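Local structure of HTH-type transcriptional regulator mcbR (4P9F) at residues R74-I79 against A207-Q212; Y84-M89 against E150-R155; H138-N141 against L145-M148. The protein represses transcription of the McbA gene by binding its promoter region, which prevents colanic acid overproduction and mucoidy and is important for biofilm formation. One frame throughout, in Å; residues are numbered along the deposited sequence.

Contact 1 (R74-I79 against A207-Q212)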
ATOM      1  N   ARG A  74       6.565  10.612 -13.945  1.00 29.55           N
ATOM      2  CA  ARG A  74       7.354  10.345 -12.758  1.00 34.43           C
ATOM      3  C   ARG A  74       6.543   9.570 -11.714  1.00 27.98           C
ATOM      4  O   ARG A  74       7.029   8.589 -11.139  1.00 26.74           O
ATOM      5  CB  ARG A  74       7.869  11.664 -12.177  1.00 40.37           C
ATOM      6  CG  ARG A  74       8.448  11.530 -10.795  1.00 57.37           C
ATOM      7  CD  ARG A  74       9.879  11.041 -10.862  1.00 69.49           C
ATOM      8  NE  ARG A  74      10.800  12.114 -11.217  1.00 76.63           N
ATOM      9  CZ  ARG A  74      11.547  12.774 -10.339  1.00 78.90           C
ATOM     10  NH1 ARG A  74      11.485  12.465  -9.050  1.00 80.93           N
ATOM     11  NH2 ARG A  74      12.359  13.739 -10.751  1.00 77.25           N
ATOM     12  N   GLN A  75       5.302   9.992 -11.486  1.00 29.29           N
ATOM     13  CA  GLN A  75       4.451   9.315 -10.506  1.00 32.85           C
ATOM     14  C   GLN A  75       4.004   7.947 -11.019  1.00 33.56           C
ATOM     15  O   GLN A  75       3.984   6.967 -10.260  1.00 27.25           O
ATOM     16  CB  GLN A  75       3.232  10.165 -10.146  1.00 28.63           C
ATOM     17  CG  GLN A  75       3.565  11.415  -9.332  1.00 37.91           C
ATOM     18  CD  GLN A  75       4.294  12.470 -10.157  1.00 47.88           C
ATOM     19  OE1 GLN A  75       3.870  12.802 -11.266  1.00 51.11           O
ATOM     20  NE2 GLN A  75       5.410  12.978  -9.631  1.00 40.56           N
ATOM     21  N   LEU A  76       3.646   7.883 -12.303  1.00 31.64           N
ATOM     22  CA  LEU A  76       3.267   6.613 -12.919  1.00 28.08           C
ATOM     23  C   LEU A  76       4.430   5.636 -12.867  1.00 22.31           C
ATOM     24  O   LEU A  76       4.237   4.440 -12.606  1.00 28.47           O
ATOM     25  CB  LEU A  76       2.834   6.804 -14.374  1.00 29.36           C
ATOM     26  CG  LEU A  76       2.380   5.522 -15.096  1.00 39.59           C
ATOM     27  CD1 LEU A  76       1.169   4.875 -14.407  1.00 34.01           C
ATOM     28  CD2 LEU A  76       2.125   5.764 -16.593  1.00 40.73           C
ATOM     29  N   ASP A  77       5.637   6.146 -13.093  1.00 25.90           N
ATOM     30  CA  ASP A  77       6.860   5.337 -12.972  1.00 34.13           C
ATOM     31  C   ASP A  77       6.978   4.689 -11.600  1.00 32.75           C
ATOM     32  O   ASP A  77       7.198   3.482 -11.472  1.00 28.58           O
ATOM     33  CB  ASP A  77       8.109   6.199 -13.201  1.00 42.86           C
ATOM     34  CG  ASP A  77       8.475   6.351 -14.669  1.00 57.70           C
ATOM     35  OD1 ASP A  77       7.749   5.825 -15.528  1.00 60.29           O
ATOM     36  OD2 ASP A  77       9.491   7.022 -14.962  1.00 63.24           O
ATOM     37  N   GLU A  78       6.869   5.513 -10.566  1.00 27.41           N
ATOM     38  CA  GLU A  78       6.997   5.019  -9.191  1.00 26.43           C
ATOM     39  C   GLU A  78       5.937   3.980  -8.826  1.00 21.76           C
ATOM     40  O   GLU A  78       6.245   2.930  -8.243  1.00 23.81           O
ATOM     41  CB  GLU A  78       6.953   6.180  -8.204  1.00 29.10           C
ATOM     42  CG  GLU A  78       7.029   5.701  -6.760  1.00 28.28           C
ATOM     43  CD  GLU A  78       7.020   6.842  -5.751  1.00 31.35           C
ATOM     44  OE1 GLU A  78       6.918   8.018  -6.161  1.00 33.10           O
ATOM     45  OE2 GLU A  78       7.112   6.549  -4.544  1.00 34.19           O
ATOM     46  N   ILE A  79       4.684   4.281  -9.154  1.00 21.62           N
ATOM     47  CA  ILE A  79       3.574   3.361  -8.910  1.00 20.93           C
ATOM     48  C   ILE A  79       3.798   2.031  -9.630  1.00 27.36           C
ATOM     49  O   ILE A  79       3.545   0.960  -9.070  1.00 25.43           O
ATOM     50  CB  ILE A  79       2.233   3.970  -9.372  1.00 23.40           C
ATOM     51  CG1 ILE A  79       1.880   5.167  -8.482  1.00 24.59           C
ATOM     52  CG2 ILE A  79       1.111   2.913  -9.356  1.00 22.42           C
ATOM     53  CD1 ILE A  79       0.723   6.020  -9.004  1.00 23.58           C
ATOM     54  N   ALA A 207       3.377   0.632 -21.746  1.00 30.59           N
ATOM     55  CA  ALA A 207       3.882   1.252 -22.960  1.00 34.24           C
ATOM     56  C   ALA A 207       2.792   2.090 -23.630  1.00 36.27           C
ATOM     57  O   ALA A 207       3.050   3.170 -24.166  1.00 42.07           O
ATOM     58  CB  ALA A 207       4.405   0.180 -23.917  1.00 32.57           C
ATOM     59  N   ILE A 208       1.568   1.585 -23.587  1.00 30.50           N
ATOM     60  CA  ILE A 208       0.422   2.313 -24.103  1.00 36.17           C
ATOM     61  C   ILE A 208       0.150   3.578 -23.288  1.00 40.25           C
ATOM     62  O   ILE A 208      -0.129   4.640 -23.853  1.00 35.83           O
ATOM     63  CB  ILE A 208      -0.833   1.425 -24.104  1.00 39.85           C
ATOM     64  CG1 ILE A 208      -0.578   0.167 -24.928  1.00 50.13           C
ATOM     65  CG2 ILE A 208      -2.041   2.186 -24.659  1.00 38.37           C
ATOM     66  CD1 ILE A 208      -1.709  -0.816 -24.872  1.00 60.12           C
ATOM     67  N   LEU A 209       0.237   3.466 -21.966  1.00 35.72           N
ATOM     68  CA  LEU A 209      -0.049   4.612 -21.113  1.00 35.89           C
ATOM     69  C   LEU A 209       0.945   5.741 -21.318  1.00 32.70           C
ATOM     70  O   LEU A 209       0.570   6.905 -21.234  1.00 36.89           O
ATOM     71  CB  LEU A 209      -0.051   4.220 -19.631  1.00 34.17           C
ATOM     72  CG  LEU A 209      -1.133   3.250 -19.175  1.00 34.36           C
ATOM     73  CD1 LEU A 209      -1.091   3.102 -17.666  1.00 31.64           C
ATOM     74  CD2 LEU A 209      -2.513   3.740 -19.644  1.00 38.51           C
ATOM     75  N   TYR A 210       2.203   5.404 -21.597  1.00 31.80           N
ATOM     76  CA  TYR A 210       3.240   6.432 -21.704  1.00 39.60           C
ATOM     77  C   TYR A 210       3.061   7.305 -22.930  1.00 39.86           C
ATOM     78  O   TYR A 210       3.616   8.398 -22.986  1.00 39.39           O
ATOM     79  CB  TYR A 210       4.635   5.811 -21.728  1.00 44.26           C
ATOM     80  CG  TYR A 210       5.178   5.513 -20.360  1.00 52.84           C
ATOM     81  CD1 TYR A 210       4.352   5.015 -19.374  1.00 59.04           C
ATOM     82  CD2 TYR A 210       6.523   5.703 -20.056  1.00 61.23           C
ATOM     83  CE1 TYR A 210       4.830   4.722 -18.124  1.00 67.97           C
ATOM     84  CE2 TYR A 210       7.016   5.408 -18.792  1.00 65.69           C
ATOM     85  CZ  TYR A 210       6.150   4.913 -17.832  1.00 72.13           C
ATOM     86  OH  TYR A 210       6.574   4.595 -16.561  1.00 75.71           O
ATOM     87  N   GLN A 211       2.254   6.858 -23.888  1.00 36.23           N
ATOM     88  CA  GLN A 211       2.053   7.651 -25.099  1.00 39.36           C
ATOM     89  C   GLN A 211       1.421   9.014 -24.765  1.00 40.36           C
ATOM     90  O   GLN A 211       1.515   9.946 -25.549  1.00 43.46           O
ATOM     91  CB  GLN A 211       1.156   6.908 -26.092  1.00 40.98           C
ATOM     92  CG  GLN A 211       1.675   5.560 -26.592  1.00 52.02           C
ATOM     93  CD  GLN A 211       0.643   4.831 -27.469  1.00 67.62           C
ATOM     94  OE1 GLN A 211      -0.450   5.346 -27.731  1.00 70.41           O
ATOM     95  NE2 GLN A 211       0.984   3.624 -27.903  1.00 67.01           N
ATOM     96  N   GLN A 212       0.804   9.135 -23.591  1.00 35.84           N
ATOM     97  CA  GLN A 212       0.070  10.359 -23.267  1.00 33.34           C
ATOM     98  C   GLN A 212       0.979  11.526 -22.892  1.00 39.94           C
ATOM     99  O   GLN A 212       0.544  12.675 -22.919  1.00 38.46           O
ATOM    100  CB  GLN A 212      -0.915  10.117 -22.121  1.00 34.20           C
ATOM    101  CG  GLN A 212      -0.293   9.978 -20.729  1.00 32.62           C
ATOM    102  CD  GLN A 212      -1.286   9.457 -19.707  1.00 33.06           C
ATOM    103  OE1 GLN A 212      -2.103  10.207 -19.167  1.00 34.36           O
ATOM    104  NE2 GLN A 212      -1.220   8.156 -19.438  1.00 28.82           N
TER
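Leu-76 and Tyr-210 meet where the first long helix of the all-helical C-terminal domain, an FCD domain of the GntR family, comes beside the end of the last helix. The contact is mainly the wedge of one leucine methyl. CD2 of Leu-76 lies 3.3 Å from CE1 of Tyr-210 and 3.6 Å from CD1 of the same ring, approaching the CD1-CE1 side obliquely. CG of the leucine stands anti to the backbone N (chi1 -178°), which carries the methyl branches toward the facing helix. The same methyl is 4.0 Å from CB of Leu-209, and leucine suits this buried place because its apolar end is long enough to touch both neighbours. A long aromatic suits position 210 because its ring bridges from the side of its helix to the facing one. It carries the hydroxyl to Asp-77, but the modelled oxygens are too close there and the detail is doubtful. The chain end is held locally: Gln-212 NE2 donates to Leu-209 O at 2.8 Å with an N-H...O angle of 160°, while the backbone N of Gln-212 reaches that oxygen from the opposite face of its plane. Gln-212 NE2 also bonds to Gly-159 O. Met-156 of helix 143-156 packs on both Leu-76 and Leu-209, and Leu-163 of helix 161-166 covers Leu-209, which makes this a junction of four helices.

Contact 2 (Y84-M89 against E150-R155)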
ATOM      1  N   TYR A  84       4.881  -3.554  -9.617  1.00 26.14           N
ATOM      2  CA  TYR A  84       5.602  -4.617 -10.299  1.00 30.59           C
ATOM      3  C   TYR A  84       5.977  -5.709  -9.304  1.00 35.45           C
ATOM      4  O   TYR A  84       5.591  -6.861  -9.482  1.00 28.85           O
ATOM      5  CB  TYR A  84       6.847  -4.065 -10.984  1.00 34.21           C
ATOM      6  CG  TYR A  84       7.677  -5.102 -11.713  1.00 37.40           C
ATOM      7  CD1 TYR A  84       7.382  -5.477 -13.024  1.00 42.81           C
ATOM      8  CD2 TYR A  84       8.760  -5.701 -11.090  1.00 41.56           C
ATOM      9  CE1 TYR A  84       8.166  -6.431 -13.691  1.00 47.66           C
ATOM     10  CE2 TYR A  84       9.543  -6.643 -11.743  1.00 52.08           C
ATOM     11  CZ  TYR A  84       9.247  -7.004 -13.042  1.00 52.41           C
ATOM     12  OH  TYR A  84      10.036  -7.945 -13.665  1.00 49.07           O
ATOM     13  N   GLU A  85       6.668  -5.337  -8.227  1.00 33.51           N
ATOM     14  CA  GLU A  85       7.059  -6.318  -7.217  1.00 29.44           C
ATOM     15  C   GLU A  85       5.872  -6.968  -6.538  1.00 25.96           C
ATOM     16  O   GLU A  85       5.877  -8.178  -6.319  1.00 27.45           O
ATOM     17  CB  GLU A  85       7.971  -5.695  -6.158  1.00 34.70           C
ATOM     18  CG  GLU A  85       9.233  -5.110  -6.731  1.00 45.75           C
ATOM     19  CD  GLU A  85      10.134  -6.162  -7.370  1.00 57.80           C
ATOM     20  OE1 GLU A  85      10.083  -7.341  -6.952  1.00 59.85           O
ATOM     21  OE2 GLU A  85      10.906  -5.803  -8.283  1.00 66.07           O
ATOM     22  N   LEU A  86       4.852  -6.178  -6.208  1.00 21.51           N
ATOM     23  CA  LEU A  86       3.724  -6.711  -5.449  1.00 22.25           C
ATOM     24  C   LEU A  86       2.881  -7.676  -6.267  1.00 23.61           C
ATOM     25  O   LEU A  86       2.456  -8.717  -5.757  1.00 22.87           O
ATOM     26  CB  LEU A  86       2.843  -5.573  -4.938  1.00 21.39           C
ATOM     27  CG  LEU A  86       3.554  -4.608  -3.974  1.00 26.14           C
ATOM     28  CD1 LEU A  86       2.600  -3.546  -3.384  1.00 25.91           C
ATOM     29  CD2 LEU A  86       4.296  -5.372  -2.859  1.00 25.76           C
ATOM     30  N   GLU A  87       2.635  -7.340  -7.532  1.00 24.07           N
ATOM     31  CA  GLU A  87       1.785  -8.169  -8.377  1.00 21.85           C
ATOM     32  C   GLU A  87       2.485  -9.487  -8.768  1.00 27.44           C
ATOM     33  O   GLU A  87       1.852 -10.537  -8.816  1.00 25.49           O
ATOM     34  CB  GLU A  87       1.348  -7.378  -9.623  1.00 23.15           C
ATOM     35  CG  GLU A  87       0.398  -6.198  -9.272  1.00 21.92           C
ATOM     36  CD  GLU A  87      -0.247  -5.545 -10.498  1.00 30.29           C
ATOM     37  OE1 GLU A  87      -0.731  -6.265 -11.394  1.00 31.76           O
ATOM     38  OE2 GLU A  87      -0.257  -4.314 -10.567  1.00 27.82           O
ATOM     39  N   LEU A  88       3.794  -9.427  -8.999  1.00 26.30           N
ATOM     40  CA  LEU A  88       4.564 -10.627  -9.278  1.00 27.74           C
ATOM     41  C   LEU A  88       4.605 -11.527  -8.041  1.00 33.77           C
ATOM     42  O   LEU A  88       4.576 -12.754  -8.146  1.00 31.69           O
ATOM     43  CB  LEU A  88       5.979 -10.266  -9.727  1.00 24.48           C
ATOM     44  CG  LEU A  88       6.078  -9.615 -11.116  1.00 34.77           C
ATOM     45  CD1 LEU A  88       7.531  -9.463 -11.553  1.00 29.91           C
ATOM     46  CD2 LEU A  88       5.293 -10.406 -12.127  1.00 35.93           C
HETATM   47  N   MSE A  89       4.679 -10.912  -6.867  1.00 31.32           N
HETATM   48  CA  MSE A  89       4.629 -11.667  -5.615  1.00 36.46           C
HETATM   49  C   MSE A  89       3.265 -12.322  -5.443  1.00 36.30           C
HETATM   50  O   MSE A  89       3.169 -13.504  -5.083  1.00 28.90           O
HETATM   51  CB  MSE A  89       4.917 -10.754  -4.410  1.00 32.09           C
HETATM   52  CG  MSE A  89       4.878 -11.458  -3.052  1.00 33.79           C
HETATM   53 SE   MSE A  89       4.927 -10.161  -1.549  0.76 45.23          SE
HETATM   54  CE  MSE A  89       5.753  -8.661  -2.472  1.00 78.48           C
ATOM     55  N   GLU A 150      -4.695  -3.063  -5.098  1.00 22.55           N
ATOM     56  CA  GLU A 150      -5.870  -2.271  -5.491  1.00 23.49           C
ATOM     57  C   GLU A 150      -5.657  -0.788  -5.222  1.00 23.96           C
ATOM     58  O   GLU A 150      -6.056   0.075  -6.018  1.00 23.53           O
ATOM     59  CB  GLU A 150      -7.101  -2.750  -4.729  1.00 29.86           C
ATOM     60  CG  GLU A 150      -7.582  -4.110  -5.152  1.00 29.88           C
ATOM     61  CD  GLU A 150      -8.963  -4.404  -4.625  1.00 35.83           C
ATOM     62  OE1 GLU A 150      -9.035  -4.947  -3.511  1.00 45.05           O
ATOM     63  OE2 GLU A 150      -9.967  -4.067  -5.291  1.00 42.49           O
ATOM     64  N   GLN A 151      -5.008  -0.491  -4.101  1.00 22.70           N
ATOM     65  CA  GLN A 151      -4.710   0.894  -3.731  1.00 25.69           C
ATOM     66  C   GLN A 151      -3.834   1.564  -4.811  1.00 30.84           C
ATOM     67  O   GLN A 151      -4.073   2.700  -5.227  1.00 24.55           O
ATOM     68  CB  GLN A 151      -4.011   0.904  -2.381  1.00 27.53           C
ATOM     69  CG  GLN A 151      -4.271   2.093  -1.521  1.00 41.49           C
ATOM     70  CD  GLN A 151      -3.425   2.077  -0.260  1.00 34.14           C
ATOM     71  OE1 GLN A 151      -2.755   3.049   0.051  1.00 35.51           O
ATOM     72  NE2 GLN A 151      -3.448   0.963   0.458  1.00 33.71           N
ATOM     73  N   LEU A 152      -2.829   0.838  -5.283  1.00 20.88           N
ATOM     74  CA  LEU A 152      -1.922   1.385  -6.294  1.00 21.54           C
ATOM     75  C   LEU A 152      -2.630   1.559  -7.647  1.00 22.56           C
ATOM     76  O   LEU A 152      -2.350   2.502  -8.380  1.00 23.11           O
ATOM     77  CB  LEU A 152      -0.689   0.495  -6.409  1.00 20.43           C
ATOM     78  CG  LEU A 152       0.220   0.567  -5.165  1.00 26.46           C
ATOM     79  CD1 LEU A 152       1.251  -0.580  -5.135  1.00 21.90           C
ATOM     80  CD2 LEU A 152       0.950   1.928  -5.107  1.00 21.53           C
ATOM     81  N   TRP A 153      -3.575   0.677  -7.958  1.00 20.75           N
ATOM     82  CA  TRP A 153      -4.383   0.834  -9.167  1.00 23.95           C
ATOM     83  C   TRP A 153      -5.237   2.098  -9.110  1.00 23.49           C
ATOM     84  O   TRP A 153      -5.479   2.748 -10.132  1.00 26.02           O
ATOM     85  CB  TRP A 153      -5.290  -0.377  -9.349  1.00 24.91           C
ATOM     86  CG  TRP A 153      -4.578  -1.619  -9.812  1.00 30.40           C
ATOM     87  CD1 TRP A 153      -3.286  -1.724 -10.252  1.00 30.66           C
ATOM     88  CD2 TRP A 153      -5.112  -2.953  -9.808  1.00 38.81           C
ATOM     89  NE1 TRP A 153      -2.997  -3.039 -10.561  1.00 29.29           N
ATOM     90  CE2 TRP A 153      -4.102  -3.814 -10.293  1.00 36.13           C
ATOM     91  CE3 TRP A 153      -6.361  -3.506  -9.444  1.00 36.75           C
ATOM     92  CZ2 TRP A 153      -4.295  -5.193 -10.432  1.00 34.74           C
ATOM     93  CZ3 TRP A 153      -6.552  -4.880  -9.582  1.00 39.07           C
ATOM     94  CH2 TRP A 153      -5.526  -5.705 -10.079  1.00 37.39           C
ATOM     95  N   VAL A 154      -5.743   2.404  -7.918  1.00 23.33           N
ATOM     96  CA  VAL A 154      -6.503   3.634  -7.695  1.00 23.56           C
ATOM     97  C   VAL A 154      -5.609   4.853  -7.929  1.00 21.56           C
ATOM     98  O   VAL A 154      -6.032   5.812  -8.553  1.00 25.88           O
ATOM     99  CB  VAL A 154      -7.096   3.700  -6.271  1.00 25.92           C
ATOM    100  CG1 VAL A 154      -7.696   5.090  -5.998  1.00 22.48           C
ATOM    101  CG2 VAL A 154      -8.180   2.610  -6.072  1.00 24.16           C
ATOM    102  N   ARG A 155      -4.375   4.802  -7.432  1.00 21.26           N
ATOM    103  CA  ARG A 155      -3.421   5.910  -7.574  1.00 25.83           C
ATOM    104  C   ARG A 155      -3.035   6.132  -9.052  1.00 26.03           C
ATOM    105  O   ARG A 155      -2.957   7.256  -9.513  1.00 28.36           O
ATOM    106  CB  ARG A 155      -2.157   5.626  -6.734  1.00 27.64           C
ATOM    107  CG  ARG A 155      -2.388   5.640  -5.232  1.00 29.07           C
ATOM    108  CD  ARG A 155      -2.762   7.009  -4.710  1.00 26.36           C
ATOM    109  NE  ARG A 155      -1.647   7.962  -4.613  1.00 27.70           N
ATOM    110  CZ  ARG A 155      -0.798   7.982  -3.579  1.00 25.93           C
ATOM    111  NH1 ARG A 155      -0.908   7.072  -2.619  1.00 25.61           N
ATOM    112  NH2 ARG A 155       0.159   8.887  -3.503  1.00 31.19           N
TER
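The carboxylate of Glu-87 stands at the N-H edge of the Trp-153 indole, the two planes 82° apart. Trp-153 NE1 donates to Glu-87 OE2 at 3.0 Å, with a bent N-H...O angle of 149°. The nitrogen comes from above the carboxylate plane, whereas OE2 lies at the indole edge, somewhat tilted from the ring plane. Glu-87 reaches it because its chain is extended beyond CG, and OE1 settles 3.8 Å from Trp-153 CZ2, beside the benzene part of the indole edge. Tryptophan suits the place: it fills interior space yet offers one N-H to a buried acid. That acid is gripped from several directions, since Arg-83 forms a salt bridge with OE2, and Arg-133 and the Tyr-137 hydroxyl both bind OE1; such partners would favour the charged form. Beside this polar patch, Leu-86 and Leu-152 cross at about a right angle and meet methyl to methyl, CD1 to CD1 at 3.7 Å. Polar and apolar pairs side by side thus join helices 73-95 and 143-156, with helix 122-138 supplying further partners for the acid, an arrangement consistent with the partly polar interior of the FCD helical bundle, where relatives bind their effectors.

Contact 3 (H138-N141 against L145-M148)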
ATOM      1  N   HIS A 138      -6.201 -12.796  -5.399  1.00 35.12           N
ATOM      2  CA  HIS A 138      -6.937 -13.169  -4.203  1.00 32.29           C
ATOM      3  C   HIS A 138      -6.583 -14.567  -3.713  1.00 37.41           C
ATOM      4  O   HIS A 138      -6.651 -14.826  -2.509  1.00 38.96           O
ATOM      5  CB  HIS A 138      -8.453 -13.079  -4.443  1.00 40.24           C
ATOM      6  CG  HIS A 138      -9.003 -11.689  -4.347  1.00 43.04           C
ATOM      7  ND1 HIS A 138     -10.272 -11.360  -4.773  1.00 52.25           N
ATOM      8  CD2 HIS A 138      -8.469 -10.552  -3.840  1.00 42.04           C
ATOM      9  CE1 HIS A 138     -10.489 -10.073  -4.550  1.00 49.91           C
ATOM     10  NE2 HIS A 138      -9.412  -9.560  -3.986  1.00 41.23           N
ATOM     11  N   ARG A 139      -6.196 -15.455  -4.630  1.00 35.61           N
ATOM     12  CA  ARG A 139      -5.855 -16.844  -4.272  1.00 43.18           C
ATOM     13  C   ARG A 139      -4.468 -16.950  -3.637  1.00 36.86           C
ATOM     14  O   ARG A 139      -4.057 -18.029  -3.241  1.00 40.80           O
ATOM     15  CB  ARG A 139      -5.957 -17.773  -5.492  1.00 41.58           C
ATOM     16  CG  ARG A 139      -7.367 -17.867  -6.084  1.00 47.33           C
ATOM     17  CD  ARG A 139      -8.354 -18.418  -5.066  1.00 56.02           C
ATOM     18  NE  ARG A 139      -7.780 -19.584  -4.403  1.00 63.81           N
ATOM     19  CZ  ARG A 139      -8.454 -20.435  -3.644  1.00 76.13           C
ATOM     20  NH1 ARG A 139      -9.758 -20.270  -3.444  1.00 87.23           N
ATOM     21  NH2 ARG A 139      -7.821 -21.462  -3.093  1.00 76.12           N
ATOM     22  N   SER A 140      -3.754 -15.831  -3.539  1.00 32.37           N
ATOM     23  CA  SER A 140      -2.490 -15.790  -2.796  1.00 29.48           C
ATOM     24  C   SER A 140      -2.748 -15.889  -1.294  1.00 35.23           C
ATOM     25  O   SER A 140      -1.817 -16.080  -0.518  1.00 41.53           O
ATOM     26  CB  SER A 140      -1.729 -14.497  -3.069  1.00 29.00           C
ATOM     27  OG  SER A 140      -2.425 -13.396  -2.504  1.00 33.35           O
ATOM     28  N   ASN A 141      -4.014 -15.726  -0.901  1.00 38.94           N
ATOM     29  CA  ASN A 141      -4.422 -15.675   0.502  1.00 39.76           C
ATOM     30  C   ASN A 141      -3.633 -14.624   1.294  1.00 37.19           C
ATOM     31  O   ASN A 141      -3.337 -14.794   2.477  1.00 35.80           O
ATOM     32  CB  ASN A 141      -4.309 -17.063   1.144  1.00 44.21           C
ATOM     33  CG  ASN A 141      -5.277 -18.058   0.529  1.00 47.20           C
ATOM     34  OD1 ASN A 141      -6.368 -17.677   0.096  1.00 49.76           O
ATOM     35  ND2 ASN A 141      -4.890 -19.334   0.488  1.00 43.74           N
ATOM     36  N   LEU A 145      -1.838  -7.729   0.902  1.00 24.82           N
ATOM     37  CA  LEU A 145      -1.104  -7.587  -0.357  1.00 24.30           C
ATOM     38  C   LEU A 145      -2.068  -7.195  -1.465  1.00 23.55           C
ATOM     39  O   LEU A 145      -1.829  -6.235  -2.176  1.00 22.84           O
ATOM     40  CB  LEU A 145      -0.367  -8.885  -0.727  1.00 24.42           C
ATOM     41  CG  LEU A 145       0.342  -8.979  -2.083  1.00 23.61           C
ATOM     42  CD1 LEU A 145       1.401  -7.905  -2.237  1.00 25.91           C
ATOM     43  CD2 LEU A 145       0.991 -10.367  -2.272  1.00 24.50           C
ATOM     44  N   CYS A 146      -3.183  -7.912  -1.574  1.00 24.17           N
ATOM     45  CA  CYS A 146      -4.181  -7.590  -2.598  1.00 24.72           C
ATOM     46  C   CYS A 146      -4.779  -6.188  -2.462  1.00 29.07           C
ATOM     47  O   CYS A 146      -4.918  -5.486  -3.459  1.00 25.98           O
ATOM     48  CB  CYS A 146      -5.318  -8.626  -2.557  1.00 26.00           C
ATOM     49  SG  CYS A 146      -4.742 -10.303  -3.031  1.00 37.87           S
ATOM     50  N   GLU A 147      -5.122  -5.785  -1.238  1.00 24.11           N
ATOM     51  CA  GLU A 147      -5.655  -4.441  -0.998  1.00 25.20           C
ATOM     52  C   GLU A 147      -4.641  -3.389  -1.411  1.00 23.07           C
ATOM     53  O   GLU A 147      -4.989  -2.366  -1.989  1.00 26.48           O
ATOM     54  CB  GLU A 147      -6.054  -4.233   0.476  1.00 24.74           C
ATOM     55  CG  GLU A 147      -7.029  -3.026   0.714  1.00 39.34           C
ATOM     56  CD  GLU A 147      -6.361  -1.622   0.739  1.00 54.70           C
ATOM     57  OE1 GLU A 147      -5.145  -1.513   1.029  1.00 43.46           O
ATOM     58  OE2 GLU A 147      -7.067  -0.613   0.480  1.00 49.23           O
HETATM   59  N   MSE A 148      -3.376  -3.632  -1.105  1.00 24.06           N
HETATM   60  CA  MSE A 148      -2.341  -2.668  -1.474  1.00 22.23           C
HETATM   61  C   MSE A 148      -2.224  -2.547  -2.999  1.00 22.27           C
HETATM   62  O   MSE A 148      -2.038  -1.453  -3.543  1.00 22.35           O
HETATM   63  CB  MSE A 148      -0.988  -3.061  -0.876  1.00 23.60           C
HETATM   64  CG  MSE A 148       0.094  -2.033  -1.194  1.00 27.90           C
HETATM   65 SE   MSE A 148       1.637  -2.132  -0.012  0.78 38.22          SE
HETATM   66  CE  MSE A 148       0.683  -1.824   1.653  1.00 36.99           C
TER
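Residues 138-141 form a type I beta turn, closed by Asn-141 N bonding to His-138 O at 3.2 Å, and bring the CA of His-138 to 6.4 Å from that of Cys-146 on the following helix. At Asn-141 the chain leaves helical geometry with a positive phi of 54°, a conformation that asparagine tolerates better than most residues with a side chain. The central side chain is Cys-146. Its sulfur, set anti to the carbonyl carbon and beside the backbone N (chi1 -66°), points toward the turn, where SG lies 3.7 Å from His-138 N. A small, weakly polar thiol fits here between main chain, ring and hydroxyl. The imidazole of His-138 comes in edge on, with CD2 3.8 Å from Cys-146 SG. The sulfur stands 5.0 Å from the ring centroid, 82° off the ring normal. This is therefore a sulfur-aromatic contact at the rim, with no stacking over a face. The turn lies in the connection of a helical hairpin, in which helix 122-138 leads into helix 143-156 within the FCD domain. Ser-140 OG also approaches Cys-146 SG, to 3.9 Å, a packing distance without a hydrogen bond. The hydroxyl is employed by the connection itself, bonding to Tyr-137 O and to Met-142 N, and a short serine can do both because its oxygen stays close to the main chain. Ser-140 also packs on Leu-93 of helix 73-95. Next to the cysteine, Leu-145 packs on Leu-86 and Ala-90 of helix 73-95, while its backbone N donates to Glu-78 OE2 of the second subunit.

In the fold
Contact 2 is the most fully buried; contact 3, about 10 Å from it between centres, is mostly buried but keeps one exposed residue; contact 1, about 14 Å from contact 2 between centres, is partly buried. Contacts 1 and 2 share helix 73-95 and touch through Ile-79, whose CD1 lies 3.7 Å from CB of Arg-155. Contacts 2 and 3 share helix 143-156 and meet where Leu-86 CD1 packs 3.7 Å from Met-148 CG. Chemistry follows place: a charged hydrogen-bonded network within the bundle, apolar and aromatic packing at the chain end, and a thiol set against a tight turn with the exposed His-138 at its edge. The second subunit reaches all three.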